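Local structure of glycerol dehydratase (Clostridium butyricum, 1R9D) at residues E141-R144 against E145-C149; P285-F288 against D289-M292; N356-S359 against Y360-L363; S463-K467 against N468-G472; I775-D778 against I779-R782. The protein binds glycerol and acts as a B12-independent glycerol dehydratase, probably a glycyl-radical lyase that eliminates water from its substrate. All blocks are in the same frame, centred on the assembly; numbering follows the deposited sequence.

Interaction 1. Residues E141-R144 against E145-C149; sequences EETR and EAVNC
E145 lays its side chain back over the preceding helical turn and meets E141 with both backbone and side chain. Its CB stands 3.7 Å from E142 O. With chi1 at -57°, CG lies beside its own backbone N and opposite the carbonyl carbon, which carries it to 3.2 Å from E141 O, while E141 OE2 is 3.7 Å from the same CG. The chain then runs out extended, and CD is still 4.0 Å from E141 O. At the tip, E145 OE2 and E141 OE2 are 4.3 Å apart, and the two carboxylate planes stand 85° to each other. These like charges probably repel mildly, a cost eased on the E141 side by R144, whose NH1 makes a weak salt-bridge hydrogen bond to E141 OE1 in the guanidinium plane. The stretch is the short helix 141-147 of the pyruvate formate-lyase-like fold. Its i to i+4 bonds are regular: E145 N to E141 O, A146 N to E142 O, and V147 N to T143 O at 2.9 Å. The bond from N148 N to R144 O is weak. On the face turned to helix 484-516, T143 CG2 and V147 CG2 meet at 4.0 Å, and both side chains also touch A505. T143 OG1 hydrogen-bonds H501 ND1 and E142 OE2 bonds Y497 OH on that helix, whereas R144 NH2 reaches the carbonyl O of T136.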
# COMPACT_ATOMS: atom_id res chain seq x y z
N GLU A 141 -6.52 -10.58 -17.30
CA GLU A 141 -6.04 -11.09 -18.57
C GLU A 141 -6.86 -10.54 -19.73
O GLU A 141 -6.32 -10.21 -20.78
CB GLU A 141 -6.07 -12.62 -18.58
CG GLU A 141 -5.41 -13.23 -19.81
CD GLU A 141 -4.02 -12.65 -20.06
OE1 GLU A 141 -3.15 -12.76 -19.16
OE2 GLU A 141 -3.80 -12.10 -21.16
N GLU A 142 -8.17 -10.43 -19.54
CA GLU A 142 -9.03 -9.90 -20.59
C GLU A 142 -8.69 -8.45 -20.91
O GLU A 142 -8.75 -8.03 -22.07
CB GLU A 142 -10.50 -10.02 -20.19
CG GLU A 142 -11.45 -9.35 -21.17
CD GLU A 142 -12.90 -9.73 -20.92
OE1 GLU A 142 -13.29 -9.87 -19.74
OE2 GLU A 142 -13.66 -9.86 -21.91
N THR A 143 -8.32 -7.67 -19.89
CA THR A 143 -7.96 -6.28 -20.13
C THR A 143 -6.63 -6.20 -20.88
O THR A 143 -6.47 -5.37 -21.78
CB THR A 143 -7.83 -5.48 -18.81
OG1 THR A 143 -9.13 -5.33 -18.21
CG2 THR A 143 -7.25 -4.10 -19.07
N ARG A 144 -5.69 -7.06 -20.51
CA ARG A 144 -4.39 -7.08 -21.18
C ARG A 144 -4.56 -7.34 -22.67
O ARG A 144 -3.90 -6.73 -23.50
CB ARG A 144 -3.50 -8.16 -20.56
CG ARG A 144 -3.08 -7.88 -19.13
CD ARG A 144 -2.48 -9.11 -18.47
NE ARG A 144 -2.13 -8.86 -17.08
CZ ARG A 144 -2.18 -9.77 -16.11
NH1 ARG A 144 -2.56 -11.01 -16.38
NH2 ARG A 144 -1.84 -9.44 -14.87
N GLU A 145 -5.46 -8.26 -23.01
CA GLU A 145 -5.71 -8.58 -24.41
C GLU A 145 -6.31 -7.38 -25.13
O GLU A 145 -5.87 -7.02 -26.22
CB GLU A 145 -6.64 -9.78 -24.52
CG GLU A 145 -6.12 -11.02 -23.82
CD GLU A 145 -6.91 -12.26 -24.16
OE1 GLU A 145 -8.16 -12.21 -24.06
OE2 GLU A 145 -6.29 -13.29 -24.52
N ALA A 146 -7.30 -6.76 -24.50
CA ALA A 146 -7.96 -5.59 -25.09
C ALA A 146 -6.96 -4.45 -25.33
O ALA A 146 -7.07 -3.71 -26.31
CB ALA A 146 -9.09 -5.11 -24.18
N VAL A 147 -6.00 -4.31 -24.43
CA VAL A 147 -4.99 -3.26 -24.55
C VAL A 147 -4.07 -3.51 -25.75
O VAL A 147 -3.51 -2.57 -26.32
CB VAL A 147 -4.13 -3.17 -23.27
CG1 VAL A 147 -2.98 -2.20 -23.47
CG2 VAL A 147 -4.99 -2.71 -22.09
N ASN A 148 -3.93 -4.77 -26.15
CA ASN A 148 -3.06 -5.12 -27.26
C ASN A 148 -3.79 -5.50 -28.55
O ASN A 148 -3.27 -6.27 -29.36
CB ASN A 148 -2.13 -6.26 -26.83
CG ASN A 148 -1.31 -5.90 -25.60
OD1 ASN A 148 -0.66 -4.86 -25.56
ND2 ASN A 148 -1.33 -6.76 -24.59
N CYS A 149 -4.99 -4.95 -28.74
CA CYS A 149 -5.81 -5.22 -29.93
C CYS A 149 -5.76 -4.12 -30.99
O CYS A 149 -6.55 -4.14 -31.93
CB CYS A 149 -7.28 -5.42 -29.52
SG CYS A 149 -7.63 -6.98 -28.71

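Interaction 2. Residues P285-F288 against D289-M292; sequences PARF and DQYM
M292 CG sits almost centrally over one face of the F288 ring, 3.4 Å from the centroid and 11° off the normal, a close CH-pi contact. Bends at chi2 and chi3 keep the sulfur near the ring, obliquely placed: M292 SD is 4.6 Å from the F288 ring centroid, a Met-aromatic contact. F288 CA in turn lies over a face of the Y291 ring, 3.8 Å from its centroid. Y291 holds that place with chi1 at 55°, CG wedged between backbone N and carbonyl carbon, and its OH donates to P285 O at 2.7 Å, close to the ring plane. This side is tight and packs against F267 of helix 260-277.

The R287 side is looser and partly watered. Q290 CG covers one face of the guanidinium, 3.6 Å from R287 NE, with the amide stacked at 28° to it. Water 1 accepts from R287 NE at 2.8 Å and lies 2.9 Å from D289 OD1. Beyond the pair, R287 NH1 forms a salt bridge with D427, D289 OD2 has G345 N and S359 as partners, and Q290 NE2 bonds A354 O. The acid and the arginine therefore interact through water, each keeping its firmer partner elsewhere, which probably leaves both charged.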
# COMPACT_ATOMS: atom_id res chain seq x y z
N PRO A 285 2.70 26.05 -17.24
CA PRO A 285 2.77 27.32 -16.51
C PRO A 285 1.38 27.95 -16.36
O PRO A 285 1.12 28.70 -15.42
CB PRO A 285 3.70 28.17 -17.38
CG PRO A 285 4.64 27.14 -17.94
CD PRO A 285 3.69 26.03 -18.34
N ALA A 286 0.49 27.65 -17.31
CA ALA A 286 -0.87 28.19 -17.30
C ALA A 286 -0.92 29.72 -17.32
O ALA A 286 -0.27 30.34 -18.15
CB ALA A 286 -1.64 27.64 -16.11
N ARG A 287 -1.67 30.32 -16.39
CA ARG A 287 -1.84 31.78 -16.37
C ARG A 287 -0.65 32.61 -15.88
O ARG A 287 -0.76 33.38 -14.93
CB ARG A 287 -3.09 32.15 -15.56
CG ARG A 287 -4.34 31.38 -15.98
CD ARG A 287 -5.60 32.05 -15.46
NE ARG A 287 -6.00 33.20 -16.27
CZ ARG A 287 -7.04 33.99 -15.99
NH1 ARG A 287 -7.78 33.74 -14.92
NH2 ARG A 287 -7.36 34.99 -16.80
N PHE A 288 0.47 32.46 -16.58
CA PHE A 288 1.72 33.15 -16.28
C PHE A 288 1.52 34.66 -16.12
O PHE A 288 2.06 35.28 -15.20
CB PHE A 288 2.70 32.87 -17.42
CG PHE A 288 4.10 33.39 -17.18
CD1 PHE A 288 5.00 32.66 -16.41
CD2 PHE A 288 4.53 34.57 -17.79
CE1 PHE A 288 6.33 33.10 -16.26
CE2 PHE A 288 5.84 35.01 -17.64
CZ PHE A 288 6.74 34.28 -16.88
N ASP A 289 0.73 35.25 -17.01
CA ASP A 289 0.49 36.69 -16.96
C ASP A 289 -0.24 37.13 -15.69
O ASP A 289 -0.06 38.26 -15.23
CB ASP A 289 -0.28 37.15 -18.21
CG ASP A 289 -1.70 36.61 -18.28
OD1 ASP A 289 -1.97 35.51 -17.73
OD2 ASP A 289 -2.55 37.27 -18.91
N GLN A 290 -1.04 36.25 -15.11
CA GLN A 290 -1.77 36.60 -13.91
C GLN A 290 -0.93 36.56 -12.63
O GLN A 290 -1.06 37.45 -11.79
CB GLN A 290 -2.99 35.69 -13.76
CG GLN A 290 -3.95 35.80 -14.95
CD GLN A 290 -4.41 37.23 -15.20
OE1 GLN A 290 -4.93 37.89 -14.30
NE2 GLN A 290 -4.23 37.71 -16.43
N TYR A 291 -0.09 35.55 -12.46
CA TYR A 291 0.72 35.49 -11.24
C TYR A 291 2.07 36.21 -11.35
O TYR A 291 2.70 36.49 -10.33
CB TYR A 291 0.91 34.04 -10.75
CG TYR A 291 1.49 33.04 -11.73
CD1 TYR A 291 2.85 33.06 -12.06
CD2 TYR A 291 0.69 32.05 -12.29
CE1 TYR A 291 3.39 32.10 -12.93
CE2 TYR A 291 1.22 31.10 -13.16
CZ TYR A 291 2.57 31.13 -13.48
OH TYR A 291 3.09 30.19 -14.35
N MET A 292 2.50 36.53 -12.56
CA MET A 292 3.77 37.23 -12.73
C MET A 292 3.61 38.74 -12.79
O MET A 292 4.53 39.49 -12.43
CB MET A 292 4.50 36.76 -13.99
CG MET A 292 4.99 35.32 -13.96
SD MET A 292 6.14 34.98 -12.60
CE MET A 292 7.70 35.63 -13.27
O HOH W 1 -4.32 34.00 -18.42

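Interaction 3. Residues N356-S359 against Y360-L363; sequences NKVS and YMAL
S359 O takes two N-H groups from the next turn, A362 N at 3.4 Å and L363 N at 3.5 Å, and both bonds are weak. The firmer rungs lie beside it: A362 N to V358 O at 3.0 Å, and M361 N to K357 O. M361 supplies most of the side-chain packing. Its chain runs out straight through chi2 and then turns at chi3 (-87°), which swings CE back across the previous turn. There the methyl touches V358 CG2 and V358 CA, each at 3.5 Å, and K357 CG at 3.7 Å, K357 crossing it at about a right angle. On another side of the helix, Y360 CD1 comes within 3.6 Å of N356 O, an oblique approach to the ring.

The N-terminal end of the first turn is capped by N356. Its OD1 accepts S359 N at 3.0 Å and, weakly, V358 N, while the backbone N of N356 donates to S359 OG with an N-H...O angle of 165°. S359 OG also bonds D289 OD2, so the serine links the cap to helix 288-298. This reciprocal pair of side-chain bonds defines a capping box, here at the N-terminus of helix 357-369, which connects the parallel neighbours 341-344 and 375-380 in a beta-alpha-beta unit of the pyruvate formate-lyase-like fold.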
# COMPACT_ATOMS: atom_id res chain seq x y z
N ASN A 356 -3.23 42.21 -19.08
CA ASN A 356 -2.25 43.10 -18.46
C ASN A 356 -0.96 43.19 -19.27
O ASN A 356 -0.82 42.54 -20.31
CB ASN A 356 -1.95 42.68 -17.00
CG ASN A 356 -1.31 41.31 -16.88
OD1 ASN A 356 -0.34 41.00 -17.57
ND2 ASN A 356 -1.85 40.49 -15.98
N LYS A 357 -0.03 44.01 -18.80
CA LYS A 357 1.23 44.21 -19.51
C LYS A 357 1.98 42.92 -19.83
O LYS A 357 2.51 42.77 -20.93
CB LYS A 357 2.14 45.14 -18.69
CG LYS A 357 3.45 45.49 -19.39
CD LYS A 357 3.21 46.35 -20.62
CE LYS A 357 4.53 46.78 -21.25
NZ LYS A 357 4.31 47.65 -22.44
N VAL A 358 2.03 42.00 -18.87
CA VAL A 358 2.72 40.73 -19.08
C VAL A 358 2.02 39.90 -20.15
O VAL A 358 2.66 39.12 -20.86
CB VAL A 358 2.81 39.90 -17.77
CG1 VAL A 358 3.50 38.58 -18.03
CG2 VAL A 358 3.57 40.68 -16.72
N SER A 359 0.71 40.08 -20.28
CA SER A 359 -0.05 39.35 -21.29
C SER A 359 0.59 39.65 -22.65
O SER A 359 0.85 38.75 -23.44
CB SER A 359 -1.51 39.81 -21.34
OG SER A 359 -2.16 39.70 -20.09
N TYR A 360 0.83 40.94 -22.90
CA TYR A 360 1.42 41.36 -24.17
C TYR A 360 2.89 41.00 -24.30
O TYR A 360 3.38 40.75 -25.40
CB TYR A 360 1.22 42.87 -24.35
CG TYR A 360 -0.22 43.25 -24.66
CD1 TYR A 360 -1.02 43.87 -23.70
CD2 TYR A 360 -0.78 42.96 -25.91
CE1 TYR A 360 -2.36 44.19 -23.98
CE2 TYR A 360 -2.11 43.28 -26.19
CZ TYR A 360 -2.89 43.89 -25.23
OH TYR A 360 -4.20 44.21 -25.52
N MET A 361 3.61 40.97 -23.18
CA MET A 361 5.02 40.62 -23.24
C MET A 361 5.19 39.15 -23.60
O MET A 361 6.20 38.76 -24.17
CB MET A 361 5.71 40.92 -21.90
CG MET A 361 5.79 42.41 -21.59
SD MET A 361 6.82 42.75 -20.15
CE MET A 361 5.64 42.58 -18.86
N ALA A 362 4.19 38.34 -23.26
CA ALA A 362 4.25 36.92 -23.58
C ALA A 362 4.12 36.76 -25.09
O ALA A 362 4.83 35.95 -25.70
CB ALA A 362 3.13 36.17 -22.86
N LEU A 363 3.21 37.52 -25.68
CA LEU A 363 3.00 37.47 -27.12
C LEU A 363 4.29 37.94 -27.81
O LEU A 363 4.71 37.38 -28.82
CB LEU A 363 1.82 38.36 -27.52
CG LEU A 363 0.45 37.97 -26.95
CD1 LEU A 363 -0.60 39.00 -27.37
CD2 LEU A 363 0.05 36.60 -27.44

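Interaction 4. Residues S463-K467 against N468-G472; sequences SGFDK and NKQIG
F465 and Q470 form a single backbone bridge, CA to CA 4.4 Å, between two arms running 134° apart. D466 N to K469 O, at 2.8 Å, closes the turn over K467 and N468, both with positive phi. Further back, G464 O accepts G472 N at 3.0 Å and, weakly, I471 N.

Q470 stitches the open end. The amide is brought back by a bend at chi2 (66°), and NE2 donates to a lone pair of S463 O at 2.9 Å, nearly straight, and to G472 O, both acceptors lying near the amide plane. Water 2 donates to Q470 OE1 and S463 O, so the orientation of the amide is fixed from both ends. The F465 ring lies over the turn: K469 N sits above one face toward the rim, 3.4 Å from CE1, and Q470 OE1 approaches the edge near the ring plane, 3.4 Å from CD1. On the other side I471 CD1 packs on D466 CB at 3.5 Å, the D466 carboxylate forming a salt bridge with R455.

S463 is the C-prime residue of a Schellman motif ending helix 453-461, and D466 and I471 lean on L459 of that helix while I471 also touches C149.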
# COMPACT_ATOMS: atom_id res chain seq x y z
N SER A 463 -18.12 -7.40 -37.19
CA SER A 463 -18.67 -8.06 -36.00
C SER A 463 -17.65 -8.45 -34.93
O SER A 463 -17.69 -9.57 -34.41
CB SER A 463 -19.46 -9.31 -36.40
OG SER A 463 -20.60 -8.97 -37.17
N GLY A 464 -16.73 -7.54 -34.61
CA GLY A 464 -15.74 -7.81 -33.59
C GLY A 464 -14.65 -8.80 -33.97
O GLY A 464 -13.85 -9.19 -33.12
N PHE A 465 -14.63 -9.21 -35.24
CA PHE A 465 -13.63 -10.16 -35.72
C PHE A 465 -12.51 -9.37 -36.40
O PHE A 465 -12.77 -8.51 -37.24
CB PHE A 465 -14.27 -11.13 -36.72
CG PHE A 465 -13.48 -12.40 -36.92
CD1 PHE A 465 -13.32 -13.30 -35.88
CD2 PHE A 465 -12.92 -12.69 -38.16
CE1 PHE A 465 -12.61 -14.49 -36.07
CE2 PHE A 465 -12.21 -13.88 -38.36
CZ PHE A 465 -12.06 -14.78 -37.31
N ASP A 466 -11.27 -9.68 -36.05
CA ASP A 466 -10.12 -8.96 -36.60
C ASP A 466 -8.89 -9.86 -36.65
O ASP A 466 -8.52 -10.46 -35.64
CB ASP A 466 -9.85 -7.72 -35.74
CG ASP A 466 -8.80 -6.80 -36.34
OD1 ASP A 466 -7.67 -6.76 -35.82
OD2 ASP A 466 -9.12 -6.10 -37.33
N LYS A 467 -8.26 -9.94 -37.81
CA LYS A 467 -7.07 -10.77 -37.98
C LYS A 467 -7.33 -12.22 -37.59
O LYS A 467 -6.54 -12.84 -36.88
CB LYS A 467 -5.92 -10.21 -37.15
CG LYS A 467 -5.43 -8.85 -37.62
CD LYS A 467 -4.28 -8.36 -36.77
CE LYS A 467 -3.72 -7.05 -37.29
NZ LYS A 467 -2.58 -6.58 -36.44
N ASN A 468 -8.45 -12.75 -38.06
CA ASN A 468 -8.84 -14.13 -37.78
C ASN A 468 -8.95 -14.45 -36.30
O ASN A 468 -8.61 -15.55 -35.86
CB ASN A 468 -7.85 -15.09 -38.45
CG ASN A 468 -7.76 -14.88 -39.96
OD1 ASN A 468 -8.75 -15.03 -40.67
ND2 ASN A 468 -6.58 -14.53 -40.44
N LYS A 469 -9.41 -13.47 -35.52
CA LYS A 469 -9.58 -13.66 -34.08
C LYS A 469 -10.70 -12.75 -33.59
O LYS A 469 -10.84 -11.61 -34.05
CB LYS A 469 -8.28 -13.37 -33.33
CG LYS A 469 -7.71 -11.98 -33.56
CD LYS A 469 -6.37 -11.77 -32.86
CE LYS A 469 -5.83 -10.37 -33.17
NZ LYS A 469 -4.55 -10.07 -32.47
N GLN A 470 -11.52 -13.26 -32.68
CA GLN A 470 -12.63 -12.49 -32.14
C GLN A 470 -12.12 -11.61 -30.99
O GLN A 470 -12.08 -12.06 -29.84
CB GLN A 470 -13.72 -13.45 -31.64
CG GLN A 470 -15.05 -12.81 -31.28
CD GLN A 470 -15.76 -12.21 -32.48
OE1 GLN A 470 -15.81 -12.82 -33.56
NE2 GLN A 470 -16.34 -11.03 -32.31
N ILE A 471 -11.73 -10.38 -31.30
CA ILE A 471 -11.21 -9.47 -30.28
C ILE A 471 -12.28 -8.63 -29.59
O ILE A 471 -12.08 -8.17 -28.47
CB ILE A 471 -10.14 -8.50 -30.87
CG1 ILE A 471 -10.77 -7.58 -31.92
CG2 ILE A 471 -9.00 -9.31 -31.47
CD1 ILE A 471 -9.83 -6.49 -32.42
N GLY A 472 -13.41 -8.43 -30.27
CA GLY A 472 -14.48 -7.65 -29.68
C GLY A 472 -15.75 -8.47 -29.50
O GLY A 472 -15.75 -9.67 -29.78
O HOH W 2 -17.76 -12.28 -35.40

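Interaction 5. Residues I775-D778 against I779-R782; sequences IQND and IIAR
I779 and I775 are joined through successive turns of helix 773-781, near the C-terminus, following strand 765-767. Backbone bonds come first: I779 N to I775 O at 3.1 Å, I780 N to Q776 O and A781 N to N777 O, each of the i to i+4 kind. A781 N also makes a weak i to i+3 bond to D778 O.

Apolar contacts are few. I779 CD1 stands 4.3 Å from I775 CG2. I780 turns to helix 741-749, where it touches L744 and L745.

The charged pair is indirect. D778 OD1 and R782 NH2 are 4.3 Å apart, beyond a salt bridge, and waters fill the step: water 3 is 2.7 Å from D778 OD1 and accepts from R782 NE at 2.9 Å, while water 4 donates to D778 OD1 and takes only a weak bond from NH2. Stronger partners hold each end. D778 OD2 forms a salt bridge with R673, and R782 NH2 bonds V761 O, close in sequence to G763, the predicted radical site, which is unmodified here. The aspartate probably stays ionised among these cations. R782 extends straight from CG to NE, with chi2 at 174°, and so brings its guanidinium over I779, whose CG1 lies 3.8 Å above the plane, over its centre.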
# COMPACT_ATOMS: atom_id res chain seq x y z
N ILE A 775 4.71 12.34 -40.43
CA ILE A 775 4.00 13.44 -39.78
C ILE A 775 4.16 14.70 -40.62
O ILE A 775 3.23 15.50 -40.74
CB ILE A 775 4.53 13.66 -38.35
CG1 ILE A 775 4.28 12.40 -37.52
CG2 ILE A 775 3.87 14.88 -37.71
CD1 ILE A 775 4.99 12.37 -36.18
N GLN A 776 5.34 14.89 -41.21
CA GLN A 776 5.57 16.05 -42.05
C GLN A 776 4.58 16.02 -43.22
O GLN A 776 3.97 17.04 -43.55
CB GLN A 776 6.99 16.05 -42.63
CG GLN A 776 8.10 16.18 -41.62
CD GLN A 776 9.46 16.27 -42.30
OE1 GLN A 776 9.67 15.67 -43.35
NE2 GLN A 776 10.38 17.02 -41.70
N ASN A 777 4.44 14.85 -43.83
CA ASN A 777 3.53 14.69 -44.97
C ASN A 777 2.07 14.88 -44.60
O ASN A 777 1.29 15.39 -45.40
CB ASN A 777 3.73 13.32 -45.62
CG ASN A 777 5.07 13.19 -46.32
OD1 ASN A 777 5.69 14.20 -46.67
ND2 ASN A 777 5.51 11.96 -46.54
N ASP A 778 1.68 14.47 -43.39
CA ASP A 778 0.30 14.63 -42.97
C ASP A 778 -0.02 16.12 -42.87
O ASP A 778 -1.09 16.57 -43.29
CB ASP A 778 0.06 13.95 -41.62
CG ASP A 778 -1.41 13.95 -41.21
OD1 ASP A 778 -1.72 14.36 -40.07
OD2 ASP A 778 -2.25 13.53 -42.03
N ILE A 779 0.92 16.90 -42.33
CA ILE A 779 0.72 18.34 -42.19
C ILE A 779 0.67 19.03 -43.55
O ILE A 779 -0.15 19.91 -43.78
CB ILE A 779 1.84 18.97 -41.33
CG1 ILE A 779 1.73 18.45 -39.89
CG2 ILE A 779 1.75 20.49 -41.37
CD1 ILE A 779 2.88 18.88 -38.98
N ILE A 780 1.56 18.64 -44.45
CA ILE A 780 1.59 19.23 -45.78
C ILE A 780 0.29 18.92 -46.54
O ILE A 780 -0.19 19.74 -47.33
CB ILE A 780 2.81 18.69 -46.59
CG1 ILE A 780 4.10 19.22 -45.97
CG2 ILE A 780 2.71 19.11 -48.05
CD1 ILE A 780 5.36 18.56 -46.51
N ALA A 781 -0.28 17.74 -46.29
CA ALA A 781 -1.50 17.31 -46.98
C ALA A 781 -2.79 17.95 -46.47
O ALA A 781 -3.84 17.80 -47.09
CB ALA A 781 -1.61 15.79 -46.91
N ARG A 782 -2.72 18.65 -45.35
CA ARG A 782 -3.90 19.30 -44.80
C ARG A 782 -4.47 20.33 -45.77
O ARG A 782 -3.74 20.93 -46.56
CB ARG A 782 -3.57 19.97 -43.48
CG ARG A 782 -3.28 18.99 -42.37
CD ARG A 782 -2.81 19.70 -41.12
NE ARG A 782 -2.44 18.75 -40.08
CZ ARG A 782 -1.91 19.09 -38.91
NH1 ARG A 782 -1.67 20.37 -38.63
NH2 ARG A 782 -1.61 18.15 -38.02
O HOH W 3 -3.78 16.17 -40.27
O HOH W 4 -0.03 15.19 -38.15

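How the interactions relate
Along the chain the five contacts follow one another in series, interaction 1 first and interaction 5 last. They fall into two touching pairs and one apart. Interactions 2 and 3 have centres about 10 Å apart, joined where the start of helix 288-298 meets the capped end of helix 357-369, beside strand 341-344. Interactions 1 and 4, about 13 Å between centres, pack through C149 and I471, although more than 300 residues separate them in sequence. The two pairs lie on opposite sides of the chain's centre, with centres about 42 to 54 Å apart. Interaction 5, on helix 773-781 near the C-terminus, is about 32 to 33 Å from every other centre, so the local contacts are spread widely over one fold.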